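Local coordinates for protein dTDP-4-amino-4,6-dideoxyglucose formyltransferase (Mycobacterium tuberculosis CAS/NITR204, PDB 5VYQ) that probably transfers a formyl group from a reduced folate cofactor to the sugar amino group of dTDP-4-amino-4,6-dideoxyglucose, at residues L27-H32 against V49-I54; D64-V69 against C84-P89; A70-R75 against A90-G95. One frame throughout, in Å; residues are numbered along the deposited sequence.

Contact 1. Residues L27-H32 against V49-I54; sequences LTDNVH and VYQSPI. With NA (sodium ion), chain L; 0FX (dTDP-4-amino-4,6-dideoxyglucose), chain D.
Asp29 and Ser52 meet through a pair of hydrogen bonds that occupies both carboxylate oxygens. Ser52 N donates to Asp29 OD1 at 2.8 Å, and Ser52 OG donates to Asp29 OD2 at 2.6 Å; each arrives on the syn side, less than 20° from the carboxylate plane. A third donor, Lys85 N of the neighbouring loop, also reaches Asp29 OD2. A chi1 of 88° tucks the serine hydroxyl back over its own backbone, where OG also accepts from Ile54 N at 3.1 Å and closes an ST turn. Just before this, the parallel strands pair: Thr28 N donates to Tyr50 O at 2.9 Å, while methyl CG2 of Thr28 lies 4.0 Å from Val49 CG1. Leu27 sends its CD2 branch obliquely against Tyr50 CB, 4.1 Å away. Further out, Tyr50 OH binds a sodium ion, and Asn30, N-cap of helix 31-43, donates from ND2 to O2P of the dTDP-sugar at 3.0 Å. With one hydroxyl and two backbone amides directed at it, the buried carboxylate probably keeps its negative charge, and it fixes the turn after strand 47-50 beside the substrate-binding end of this beta-alpha-beta unit.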
loop_
_atom_site.group_PDB
_atom_site.type_symbol
_atom_site.label_atom_id
_atom_site.label_comp_id
_atom_site.label_asym_id
_atom_site.label_seq_id
_atom_site.Cartn_x
_atom_site.Cartn_y
_atom_site.Cartn_z
ATOM N N LEU A 27 -32.034 13.111 -9.815
ATOM C CA LEU A 27 -31.910 11.771 -9.251
ATOM C C LEU A 27 -30.421 11.591 -8.984
ATOM O O LEU A 27 -29.568 11.748 -9.874
ATOM C CB LEU A 27 -32.459 10.721 -10.203
ATOM C CG LEU A 27 -34.005 10.816 -10.188
ATOM C CD1 LEU A 27 -34.534 10.447 -11.549
ATOM C CD2 LEU A 27 -34.430 9.885 -9.066
ATOM N N THR A 28 -30.080 11.209 -7.762
ATOM C CA THR A 28 -28.680 11.062 -7.361
ATOM C C THR A 28 -28.496 9.980 -6.296
ATOM O O THR A 28 -29.262 9.912 -5.338
ATOM C CB THR A 28 -28.162 12.413 -6.846
ATOM O OG1 THR A 28 -26.774 12.336 -6.513
ATOM C CG2 THR A 28 -28.963 12.941 -5.669
ATOM N N ASP A 29 -27.477 9.153 -6.470
ATOM C CA ASP A 29 -27.162 8.062 -5.555
ATOM C C ASP A 29 -25.748 8.169 -4.965
ATOM O O ASP A 29 -25.215 7.187 -4.432
ATOM C CB ASP A 29 -27.328 6.718 -6.264
ATOM C CG ASP A 29 -28.773 6.379 -6.523
ATOM O OD1 ASP A 29 -29.619 6.697 -5.672
ATOM O OD2 ASP A 29 -29.056 5.779 -7.586
ATOM N N ASN A 30 -25.118 9.323 -5.099
ATOM C CA ASN A 30 -23.719 9.565 -4.717
ATOM C C ASN A 30 -23.656 10.763 -3.764
ATOM O O ASN A 30 -24.272 11.797 -3.983
ATOM C CB ASN A 30 -22.874 9.809 -5.979
ATOM C CG ASN A 30 -21.441 10.186 -5.686
ATOM O OD1 ASN A 30 -21.155 11.324 -5.351
ATOM N ND2 ASN A 30 -20.523 9.241 -5.856
ATOM N N VAL A 31 -22.906 10.616 -2.667
ATOM C CA VAL A 31 -22.836 11.629 -1.632
ATOM C C VAL A 31 -22.320 12.982 -2.133
ATOM O O VAL A 31 -22.864 14.011 -1.794
ATOM C CB VAL A 31 -22.001 11.091 -0.449
ATOM C CG1 VAL A 31 -20.528 10.946 -0.821
ATOM C CG2 VAL A 31 -22.174 11.929 0.798
ATOM N N HIS A 32 -21.284 12.975 -2.974
ATOM C CA HIS A 32 -20.734 14.215 -3.489
ATOM C C HIS A 32 -21.729 14.860 -4.459
ATOM O O HIS A 32 -21.973 16.063 -4.430
ATOM C CB HIS A 32 -19.389 14.007 -4.197
ATOM C CG HIS A 32 -18.441 13.143 -3.434
ATOM N ND1 HIS A 32 -17.785 13.585 -2.305
ATOM C CD2 HIS A 32 -18.084 11.848 -3.596
ATOM C CE1 HIS A 32 -17.039 12.604 -1.823
ATOM N NE2 HIS A 32 -17.206 11.538 -2.586
ATOM N N VAL A 49 -34.994 16.822 -5.430
ATOM C CA VAL A 49 -33.836 15.961 -5.329
ATOM C C VAL A 49 -34.245 14.664 -4.635
ATOM O O VAL A 49 -34.759 14.639 -3.501
ATOM C CB VAL A 49 -32.682 16.659 -4.577
ATOM C CG1 VAL A 49 -31.546 15.693 -4.367
ATOM C CG2 VAL A 49 -32.220 17.903 -5.334
ATOM N N TYR A 50 -34.050 13.570 -5.341
ATOM C CA TYR A 50 -34.309 12.235 -4.864
ATOM C C TYR A 50 -33.169 11.289 -5.159
ATOM O O TYR A 50 -32.336 11.536 -6.034
ATOM C CB TYR A 50 -35.526 11.661 -5.568
ATOM C CG TYR A 50 -36.844 12.217 -5.234
ATOM C CD1 TYR A 50 -37.393 13.253 -5.957
ATOM C CD2 TYR A 50 -37.629 11.557 -4.295
ATOM C CE1 TYR A 50 -38.663 13.731 -5.670
ATOM C CE2 TYR A 50 -38.896 12.019 -4.008
ATOM C CZ TYR A 50 -39.397 13.097 -4.688
ATOM O OH TYR A 50 -40.688 13.468 -4.402
ATOM N N GLN A 51 -33.115 10.212 -4.387
ATOM C CA GLN A 51 -32.266 9.103 -4.723
ATOM C C GLN A 51 -33.083 7.976 -5.287
ATOM O O GLN A 51 -34.309 7.979 -5.199
ATOM C CB GLN A 51 -31.402 8.676 -3.550
ATOM C CG GLN A 51 -32.185 7.957 -2.470
ATOM C CD GLN A 51 -31.271 7.473 -1.350
ATOM O OE1 GLN A 51 -30.160 7.007 -1.558
ATOM N NE2 GLN A 51 -31.759 7.594 -0.141
ATOM N N SER A 52 -32.405 7.048 -5.938
ATOM C CA SER A 52 -33.093 5.904 -6.528
ATOM C C SER A 52 -33.272 4.825 -5.440
ATOM O O SER A 52 -32.860 4.988 -4.274
ATOM C CB SER A 52 -32.372 5.445 -7.785
ATOM O OG SER A 52 -31.375 4.530 -7.446
ATOM N N PRO A 53 -33.957 3.731 -5.805
ATOM C CA PRO A 53 -34.027 2.626 -4.841
ATOM C C PRO A 53 -32.648 1.994 -4.547
ATOM O O PRO A 53 -32.494 1.319 -3.548
ATOM C CB PRO A 53 -34.944 1.600 -5.536
ATOM C CG PRO A 53 -35.549 2.292 -6.721
ATOM C CD PRO A 53 -34.597 3.406 -7.086
ATOM N N ILE A 54 -31.667 2.200 -5.426
ATOM C CA ILE A 54 -30.308 1.669 -5.265
ATOM C C ILE A 54 -29.449 2.515 -4.325
ATOM O O ILE A 54 -28.505 2.009 -3.705
ATOM C CB ILE A 54 -29.636 1.508 -6.640
ATOM C CG1 ILE A 54 -30.469 0.589 -7.545
ATOM C CG2 ILE A 54 -28.186 1.037 -6.496
ATOM C CD1 ILE A 54 -30.078 0.657 -9.018
HETATM NA NA NA L . -42.518 12.181 -3.090
HETATM O O4P 0FX D . -19.002 7.724 -8.989
HETATM P P2 0FX D . -20.206 6.846 -8.974
HETATM O O3P 0FX D . -21.457 7.430 -8.356
HETATM O O1G 0FX D . -20.313 6.398 -10.522
HETATM C C1G 0FX D . -20.923 5.185 -10.926
HETATM C C2G 0FX D . -20.366 4.854 -12.317
HETATM O O2G 0FX D . -18.940 4.798 -12.177
HETATM C C3G 0FX D . -20.714 5.993 -13.291
HETATM O O3G 0FX D . -20.051 5.826 -14.568
HETATM C C4G 0FX D . -22.229 6.140 -13.354
HETATM N N4A 0FX D . -22.503 7.288 -14.251
HETATM C C5G 0FX D . -22.762 6.373 -11.940
HETATM C C6G 0FX D . -24.280 6.202 -11.974
HETATM O O5G 0FX D . -22.341 5.381 -10.987
HETATM O OPP 0FX D . -19.895 5.425 -8.283
HETATM P P 0FX D . -19.683 5.052 -6.726
HETATM O O1P 0FX D . -20.304 3.721 -6.544
HETATM O O2P 0FX D . -20.057 6.242 -5.880
HETATM O O5 0FX D . -18.096 4.886 -6.570
HETATM C C5 0FX D . -17.228 5.995 -6.594
HETATM C C4 0FX D . -15.804 5.503 -6.764
HETATM O O4 0FX D . -15.461 4.737 -5.612
HETATM C C3 0FX D . -15.534 4.538 -7.918
HETATM O O3 0FX D . -15.265 5.257 -9.128
HETATM C C2 0FX D . -14.319 3.733 -7.499
HETATM C C1 0FX D . -14.570 3.687 -6.009
HETATM N N11 0FX D . -15.169 2.413 -5.595
HETATM C C61 0FX D . -16.467 2.247 -5.266
HETATM C C51 0FX D . -16.950 1.021 -4.849
HETATM C C5A 0FX D . -18.417 0.871 -4.534
HETATM C C21 0FX D . -14.316 1.338 -5.352
HETATM O O21 0FX D . -13.040 1.498 -5.614
HETATM N N31 0FX D . -14.748 0.138 -4.962
HETATM C C41 0FX D . -16.057 -0.008 -4.655
HETATM O O41 0FX D . -16.460 -1.224 -4.235
#

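Contact 2. Residues D64-V69 against C84-P89; sequences DVAERV and CKQRFP. With FON (N-{[4-({[(6R)-2-amino-5-formyl-4-oxo-1,4,5,6,7,8-hexahydropteridin-6-yl]methyl}amino)phenyl]carbonyl}-L-glutamic acid), chain C; 0FX (dTDP-4-amino-4,6-dideoxyglucose), chain D.
The N-terminal end of helix 65-75 meets the cofactor-binding loop 84-89 here, and Asp64 and Gln86 carry the polar half of the join. Asp64 is the N-cap residue: its OD1 accepts from Glu67 N at 3.2 Å and, from the opposite face of the carboxylate, from Gln86 NE2 at 3.0 Å. The glutamine bond is nearly straight, 165° at the hydrogen, and lies close to the amide plane, although it meets the carboxylate from well above its plane; the two side chains cross at about a right angle. Gln86 can span the distance because its chain is extended, with CG anti to the backbone N (chi1 -177°). The other end of the same amide is used as well. Gln86 OE1 accepts from Val65 N at 3.0 Å, the donor standing above the carbonyl plane, so two bonds fix the rotation of the amide and tie it to the first turn of the helix.

Val65 and Val69 build the apolar half. The CG1 branch of Val65 approaches Phe88 CD2 obliquely at 3.9 Å and lies equally near Pro89 CD, while Val69 CG2 meets Pro89 CG tip to tip at 3.6 Å. Leu27 of strand 24-28 touches both Val65 and Phe88 and extends the packing toward the sheet.

The far side of the loop serves the ligands. Phe88 O accepts a straight hydrogen bond from NA2 of the folinic acid at 3.2 Å, and Gln86 O takes a weak one from N8. Lys85 NZ reaches O1P of the dTDP-sugar at 3.0 Å. Backbone carbonyls accepting from the pterin N-H groups, on a loop following a strand of a Rossmann-like sheet and braced from behind by a capped helix, fit the folate site of the formyltransferase catalytic domain.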
loop_
_atom_site.group_PDB
_atom_site.type_symbol
_atom_site.label_atom_id
_atom_site.label_comp_id
_atom_site.label_asym_id
_atom_site.label_seq_id
_atom_site.Cartn_x
_atom_site.Cartn_y
_atom_site.Cartn_z
ATOM N N ASP A 64 -38.510 5.578 -7.516
ATOM C CA ASP A 64 -38.291 4.457 -8.416
ATOM C C ASP A 64 -38.709 4.962 -9.786
ATOM O O ASP A 64 -39.886 4.999 -10.168
ATOM C CB ASP A 64 -39.086 3.217 -8.008
ATOM C CG ASP A 64 -38.788 2.038 -8.895
ATOM O OD1 ASP A 64 -38.560 2.224 -10.125
ATOM O OD2 ASP A 64 -38.807 0.925 -8.345
ATOM N N VAL A 65 -37.688 5.273 -10.578
ATOM C CA VAL A 65 -37.833 5.855 -11.867
ATOM C C VAL A 65 -38.637 4.998 -12.836
ATOM O O VAL A 65 -39.437 5.520 -13.601
ATOM C CB VAL A 65 -36.406 6.230 -12.339
ATOM C CG1 VAL A 65 -36.278 6.329 -13.829
ATOM C CG2 VAL A 65 -35.966 7.491 -11.624
ATOM N N ALA A 66 -38.427 3.692 -12.806
ATOM C CA ALA A 66 -39.152 2.795 -13.675
ATOM C C ALA A 66 -40.651 2.777 -13.343
ATOM O O ALA A 66 -41.471 2.742 -14.235
ATOM C CB ALA A 66 -38.560 1.397 -13.587
ATOM N N GLU A 67 -41.014 2.795 -12.073
ATOM C CA GLU A 67 -42.428 2.791 -11.729
ATOM C C GLU A 67 -43.085 4.156 -11.958
ATOM O O GLU A 67 -44.292 4.212 -12.187
ATOM C CB GLU A 67 -42.640 2.397 -10.265
ATOM C CG GLU A 67 -42.094 1.025 -9.900
ATOM C CD GLU A 67 -42.347 0.644 -8.446
ATOM O OE1 GLU A 67 -42.381 -0.577 -8.157
ATOM O OE2 GLU A 67 -42.509 1.540 -7.581
ATOM N N ARG A 68 -42.313 5.238 -11.880
ATOM C CA ARG A 68 -42.874 6.577 -11.858
ATOM C C ARG A 68 -42.699 7.364 -13.157
ATOM O O ARG A 68 -42.954 8.578 -13.165
ATOM C CB ARG A 68 -42.252 7.365 -10.701
ATOM C CG ARG A 68 -42.541 6.787 -9.327
ATOM C CD ARG A 68 -43.878 7.310 -8.811
ATOM N NE ARG A 68 -45.067 6.957 -9.568
ATOM C CZ ARG A 68 -45.751 5.819 -9.439
ATOM N NH1 ARG A 68 -45.348 4.864 -8.620
ATOM N NH2 ARG A 68 -46.854 5.629 -10.146
ATOM N N VAL A 69 -42.350 6.681 -14.244
ATOM C CA VAL A 69 -42.057 7.334 -15.534
ATOM C C VAL A 69 -43.153 8.294 -15.979
ATOM O O VAL A 69 -42.886 9.450 -16.412
ATOM C CB VAL A 69 -41.861 6.333 -16.704
ATOM C CG1 VAL A 69 -41.504 7.062 -17.989
ATOM C CG2 VAL A 69 -40.810 5.291 -16.393
ATOM N N CYS A 84 -27.114 8.833 -10.797
ATOM C CA CYS A 84 -28.192 7.920 -10.509
ATOM C C CYS A 84 -27.824 6.529 -10.992
ATOM O O CYS A 84 -27.446 6.360 -12.152
ATOM C CB CYS A 84 -29.458 8.389 -11.243
ATOM S SG CYS A 84 -30.878 7.330 -10.979
ATOM N N LYS A 85 -27.958 5.535 -10.132
ATOM C CA LYS A 85 -27.560 4.173 -10.497
ATOM C C LYS A 85 -28.657 3.410 -11.240
ATOM O O LYS A 85 -28.335 2.426 -11.929
ATOM C CB LYS A 85 -27.112 3.347 -9.261
ATOM C CG LYS A 85 -25.816 3.821 -8.638
ATOM C CD LYS A 85 -24.579 3.067 -9.137
ATOM C CE LYS A 85 -23.246 3.397 -8.452
ATOM N NZ LYS A 85 -23.288 3.540 -6.969
ATOM N N GLN A 86 -29.891 3.907 -11.153
ATOM C CA GLN A 86 -31.029 3.264 -11.830
ATOM C C GLN A 86 -31.069 3.683 -13.307
ATOM O O GLN A 86 -31.104 4.880 -13.591
ATOM C CB GLN A 86 -32.314 3.685 -11.140
ATOM C CG GLN A 86 -33.513 2.976 -11.758
ATOM C CD GLN A 86 -34.772 3.087 -10.909
ATOM O OE1 GLN A 86 -34.978 4.067 -10.186
ATOM N NE2 GLN A 86 -35.673 2.104 -11.074
ATOM N N ARG A 87 -31.080 2.738 -14.244
ATOM C CA ARG A 87 -31.169 3.073 -15.659
ATOM C C ARG A 87 -32.519 3.735 -15.938
ATOM O O ARG A 87 -33.540 3.372 -15.362
ATOM C CB ARG A 87 -30.988 1.820 -16.534
ATOM C CG ARG A 87 -30.640 2.134 -17.976
ATOM C CD ARG A 87 -30.016 0.940 -18.664
ATOM N NE ARG A 87 -29.679 1.228 -20.048
ATOM C CZ ARG A 87 -28.786 0.505 -20.703
ATOM N NH1 ARG A 87 -28.490 0.763 -21.965
ATOM N NH2 ARG A 87 -28.173 -0.481 -20.064
ATOM N N PHE A 88 -32.513 4.731 -16.816
ATOM C CA PHE A 88 -33.710 5.467 -17.222
ATOM C C PHE A 88 -34.273 4.664 -18.394
ATOM O O PHE A 88 -33.577 4.468 -19.400
ATOM C CB PHE A 88 -33.354 6.873 -17.689
ATOM C CG PHE A 88 -32.977 7.854 -16.586
ATOM C CD1 PHE A 88 -32.857 9.190 -16.913
ATOM C CD2 PHE A 88 -32.810 7.498 -15.236
ATOM C CE1 PHE A 88 -32.514 10.169 -15.980
ATOM C CE2 PHE A 88 -32.469 8.459 -14.304
ATOM C CZ PHE A 88 -32.333 9.795 -14.649
ATOM N N PRO A 89 -35.525 4.244 -18.291
ATOM C CA PRO A 89 -36.093 3.552 -19.448
ATOM C C PRO A 89 -36.411 4.437 -20.633
ATOM O O PRO A 89 -36.471 5.674 -20.509
ATOM C CB PRO A 89 -37.388 2.976 -18.901
ATOM C CG PRO A 89 -37.767 3.931 -17.825
ATOM C CD PRO A 89 -36.489 4.374 -17.184
HETATM N N1 FON C . -29.962 5.685 -18.201
HETATM C C2 FON C . -29.627 5.603 -19.484
HETATM N NA2 FON C . -30.591 5.249 -20.380
HETATM N N3 FON C . -28.362 5.850 -19.861
HETATM C C4 FON C . -27.379 6.190 -18.992
HETATM O O4 FON C . -26.217 6.447 -19.387
HETATM C C4A FON C . -27.728 6.323 -17.567
HETATM N N5 FON C . -26.838 6.619 -16.521
HETATM C C6 FON C . -27.240 6.090 -15.207
HETATM C C7 FON C . -28.641 6.630 -14.903
HETATM N N8 FON C . -29.531 6.197 -15.952
HETATM C C8A FON C . -29.121 6.056 -17.225
HETATM C C9 FON C . -27.155 4.551 -15.117
HETATM N N10 FON C . -25.757 4.144 -15.225
HETATM C C11 FON C . -24.457 0.194 -15.123
HETATM C C12 FON C . -23.561 1.239 -15.349
HETATM C C13 FON C . -24.020 2.551 -15.378
HETATM C C14 FON C . -25.363 2.841 -15.165
HETATM C C15 FON C . -26.269 1.811 -14.939
HETATM C C16 FON C . -25.811 0.494 -14.922
HETATM C C FON C . -23.927 -1.245 -15.096
HETATM O O FON C . -22.708 -1.518 -15.070
HETATM N N FON C . -24.832 -2.229 -15.072
HETATM C CA FON C . -24.491 -3.646 -14.951
HETATM C CB FON C . -25.196 -4.318 -13.762
HETATM C CG FON C . -24.796 -3.601 -12.466
HETATM C CD FON C . -25.026 -4.345 -11.165
HETATM O OE1 FON C . -25.080 -5.592 -11.183
HETATM O OE2 FON C . -25.108 -3.679 -10.099
HETATM C CT FON C . -24.825 -4.339 -16.239
HETATM O O1 FON C . -24.265 -5.447 -16.416
HETATM O O2 FON C . -25.605 -3.789 -17.056
HETATM C CP1 FON C . -25.761 7.255 -16.719
HETATM O O3 FON C . -24.974 7.488 -15.808
HETATM O O4P 0FX D . -19.002 7.724 -8.989
HETATM P P2 0FX D . -20.206 6.846 -8.974
HETATM O O3P 0FX D . -21.457 7.430 -8.356
HETATM O O1G 0FX D . -20.313 6.398 -10.522
HETATM C C1G 0FX D . -20.923 5.185 -10.926
HETATM C C2G 0FX D . -20.366 4.854 -12.317
HETATM O O2G 0FX D . -18.940 4.798 -12.177
HETATM C C3G 0FX D . -20.714 5.993 -13.291
HETATM O O3G 0FX D . -20.051 5.826 -14.568
HETATM C C4G 0FX D . -22.229 6.140 -13.354
HETATM N N4A 0FX D . -22.503 7.288 -14.251
HETATM C C5G 0FX D . -22.762 6.373 -11.940
HETATM C C6G 0FX D . -24.280 6.202 -11.974
HETATM O O5G 0FX D . -22.341 5.381 -10.987
HETATM O OPP 0FX D . -19.895 5.425 -8.283
HETATM P P 0FX D . -19.683 5.052 -6.726
HETATM O O1P 0FX D . -20.304 3.721 -6.544
HETATM O O2P 0FX D . -20.057 6.242 -5.880
HETATM O O5 0FX D . -18.096 4.886 -6.570
HETATM C C5 0FX D . -17.228 5.995 -6.594
HETATM C C4 0FX D . -15.804 5.503 -6.764
HETATM O O4 0FX D . -15.461 4.737 -5.612
HETATM C C3 0FX D . -15.534 4.538 -7.918
HETATM O O3 0FX D . -15.265 5.257 -9.128
HETATM C C2 0FX D . -14.319 3.733 -7.499
HETATM C C1 0FX D . -14.570 3.687 -6.009
HETATM N N11 0FX D . -15.169 2.413 -5.595
HETATM C C61 0FX D . -16.467 2.247 -5.266
HETATM C C51 0FX D . -16.950 1.021 -4.849
HETATM C C5A 0FX D . -18.417 0.871 -4.534
HETATM C C21 0FX D . -14.316 1.338 -5.352
HETATM O O21 0FX D . -13.040 1.498 -5.614
HETATM N N31 0FX D . -14.748 0.138 -4.962
HETATM C C41 0FX D . -16.057 -0.008 -4.655
HETATM O O41 0FX D . -16.460 -1.224 -4.235
#

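Contact 3. Residues A70-R75 against A90-G95; sequences AEIVER and AALIDG. With NA (sodium ion), chain G.
Apolar packing comes first, centred on Leu92, which lies against both Ile72 and Val73. The axes of 70-75 and 90-95 are 7° from parallel and come within 9.4 Å of each other. Leu92 CD1 sits 3.5 Å from Ile72 CG2, the two side chains crossing at a slant, and 4.0 Å from Val73 CG2, where they slide past one another in opposite directions. With CG anti to the backbone N (chi1 176°), Leu92 carries this methyl across to the other helix even though its CB is not aimed there.

A second group of contacts sets side chain against backbone. The two branches of Val73 straddle backbone carbonyls of 90-95: CG1 lies 3.4 Å from Gly95 O, and CG2 lies 3.8 Å from Ala91 O. Gly95 offers only backbone at this point, and its CA is the one closest to that of Val73 across the contact.

The polar interactions pass through a metal and a water, since no direct hydrogen bond joins the segments. Val73 O coordinates a sodium ion at 2.4 Å. One of the waters on that ion donates a hydrogen bond to Gly95 O at 2.7 Å. Two further waters and the carbonyl of Tyr76 complete the ligands found on the sodium. Val73 O and Gly95 O are thus linked through a hydrated cation, whose charge probably offsets part of the negative potential of these carbonyl oxygens.

Among its neighbours, the pair flanks one face of the main sheet, the chain passing from one helix to the other through strand 78-82. Leu92 also rests on Val65 and Val69 earlier in helix 65-75, Ile72 touches Cys63 in the preceding loop, and Ile93 turns to Phe88 and Ile132.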
loop_
_atom_site.group_PDB
_atom_site.type_symbol
_atom_site.label_atom_id
_atom_site.label_comp_id
_atom_site.label_asym_id
_atom_site.label_seq_id
_atom_site.Cartn_x
_atom_site.Cartn_y
_atom_site.Cartn_z
ATOM N N ALA A 70 -44.407 7.836 -15.919
ATOM C CA ALA A 70 -45.451 8.680 -16.415
ATOM C C ALA A 70 -45.601 9.984 -15.646
ATOM O O ALA A 70 -45.828 11.055 -16.222
ATOM C CB ALA A 70 -46.771 7.934 -16.462
ATOM N N GLU A 71 -45.476 9.889 -14.336
ATOM C CA GLU A 71 -45.573 11.085 -13.505
ATOM C C GLU A 71 -44.368 12.007 -13.685
ATOM O O GLU A 71 -44.512 13.214 -13.759
ATOM C CB GLU A 71 -45.710 10.711 -12.031
ATOM C CG GLU A 71 -47.103 10.161 -11.716
ATOM C CD GLU A 71 -47.261 8.702 -12.097
ATOM O OE1 GLU A 71 -48.325 8.350 -12.635
ATOM O OE2 GLU A 71 -46.323 7.893 -11.913
ATOM N N ILE A 72 -43.189 11.420 -13.766
ATOM C CA ILE A 72 -41.994 12.238 -14.042
ATOM C C ILE A 72 -42.111 13.026 -15.348
ATOM O O ILE A 72 -41.864 14.238 -15.383
ATOM C CB ILE A 72 -40.712 11.378 -13.990
ATOM C CG1 ILE A 72 -40.459 10.814 -12.592
ATOM C CG2 ILE A 72 -39.521 12.171 -14.443
ATOM C CD1 ILE A 72 -39.507 9.647 -12.554
ATOM N N VAL A 73 -42.499 12.352 -16.429
ATOM C CA VAL A 73 -42.629 12.995 -17.712
ATOM C C VAL A 73 -43.697 14.097 -17.647
ATOM O O VAL A 73 -43.501 15.194 -18.153
ATOM C CB VAL A 73 -42.927 11.956 -18.821
ATOM C CG1 VAL A 73 -43.411 12.579 -20.138
ATOM C CG2 VAL A 73 -41.717 11.090 -19.093
ATOM N N GLU A 74 -44.801 13.833 -16.961
ATOM C CA GLU A 74 -45.854 14.845 -16.849
ATOM C C GLU A 74 -45.406 16.101 -16.077
ATOM O O GLU A 74 -45.642 17.229 -16.530
ATOM C CB GLU A 74 -47.080 14.251 -16.164
ATOM C CG GLU A 74 -48.226 15.212 -15.856
ATOM C CD GLU A 74 -49.292 14.521 -15.020
ATOM O OE1 GLU A 74 -49.412 14.839 -13.823
ATOM O OE2 GLU A 74 -50.003 13.641 -15.554
ATOM N N ARG A 75 -44.757 15.898 -14.941
ATOM C CA ARG A 75 -44.506 16.959 -13.980
ATOM C C ARG A 75 -43.228 17.761 -14.154
ATOM O O ARG A 75 -43.134 18.860 -13.583
ATOM C CB ARG A 75 -44.529 16.365 -12.594
ATOM C CG ARG A 75 -45.944 15.854 -12.379
ATOM C CD ARG A 75 -46.033 15.117 -11.090
ATOM N NE ARG A 75 -47.337 14.461 -11.045
ATOM C CZ ARG A 75 -47.669 13.499 -10.186
ATOM N NH1 ARG A 75 -46.804 13.088 -9.263
ATOM N NH2 ARG A 75 -48.884 12.950 -10.300
ATOM N N ALA A 90 -36.659 3.768 -21.764
ATOM C CA ALA A 90 -36.969 4.479 -22.993
ATOM C C ALA A 90 -38.083 5.505 -22.788
ATOM O O ALA A 90 -37.966 6.635 -23.246
ATOM C CB ALA A 90 -37.336 3.487 -24.106
ATOM N N ALA A 91 -39.166 5.149 -22.096
ATOM C CA ALA A 91 -40.292 6.082 -22.004
ATOM C C ALA A 91 -39.913 7.387 -21.281
ATOM O O ALA A 91 -40.485 8.448 -21.542
ATOM C CB ALA A 91 -41.500 5.448 -21.338
ATOM N N LEU A 92 -38.951 7.309 -20.376
ATOM C CA LEU A 92 -38.527 8.471 -19.641
ATOM C C LEU A 92 -37.636 9.302 -20.541
ATOM O O LEU A 92 -37.924 10.469 -20.751
ATOM C CB LEU A 92 -37.771 8.090 -18.370
ATOM C CG LEU A 92 -37.202 9.258 -17.563
ATOM C CD1 LEU A 92 -38.309 10.215 -17.144
ATOM C CD2 LEU A 92 -36.482 8.742 -16.325
ATOM N N ILE A 93 -36.607 8.681 -21.126
ATOM C CA ILE A 93 -35.669 9.438 -21.929
ATOM C C ILE A 93 -36.302 9.990 -23.212
ATOM O O ILE A 93 -35.901 11.048 -23.690
ATOM C CB ILE A 93 -34.395 8.668 -22.223
ATOM C CG1 ILE A 93 -34.660 7.423 -23.006
ATOM C CG2 ILE A 93 -33.638 8.343 -20.930
ATOM C CD1 ILE A 93 -33.376 6.806 -23.551
ATOM N N ASP A 94 -37.314 9.298 -23.692
ATOM C CA ASP A 94 -38.008 9.690 -24.906
ATOM C C ASP A 94 -39.051 10.766 -24.637
ATOM O O ASP A 94 -39.459 11.446 -25.620
ATOM C CB ASP A 94 -38.729 8.517 -25.592
ATOM C CG ASP A 94 -37.824 7.376 -26.058
ATOM O OD1 ASP A 94 -36.578 7.545 -26.170
ATOM O OD2 ASP A 94 -38.402 6.319 -26.384
ATOM N N GLY A 95 -39.471 10.927 -23.368
ATOM C CA GLY A 95 -40.597 11.820 -23.039
ATOM C C GLY A 95 -40.243 13.104 -22.317
ATOM O O GLY A 95 -41.095 14.006 -22.138
HETATM NA NA NA G . -42.550 17.132 -19.085
HETATM O O HOH W 1 -41.803 16.406 -21.078
HETATM O O HOH W 2 -44.575 17.519 -19.861
HETATM O O HOH W 3 -42.434 19.436 -19.666
#

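In the fold
From the N terminus, contact 1 closes first, joining strand 24-28 to strand 47-50 around helix 31-43. It is finished before contact 2 opens, so those two stand in series. Contacts 2 and 3 instead cross: both start on helix 65-75, run through strand 78-82, and end in succession on the loop 84-89 and helix 90-95. Adjacent contacts also touch. Lys85 N and the packing of Leu27 on Val65 tie contact 1 to contact 2, and Val65, Val69 and Phe88 lead into Leu92 and Ile93 of contact 3. Together they connect the ligand-binding strand ends, through the cofactor loop, to the helical layer on one face of the sheet.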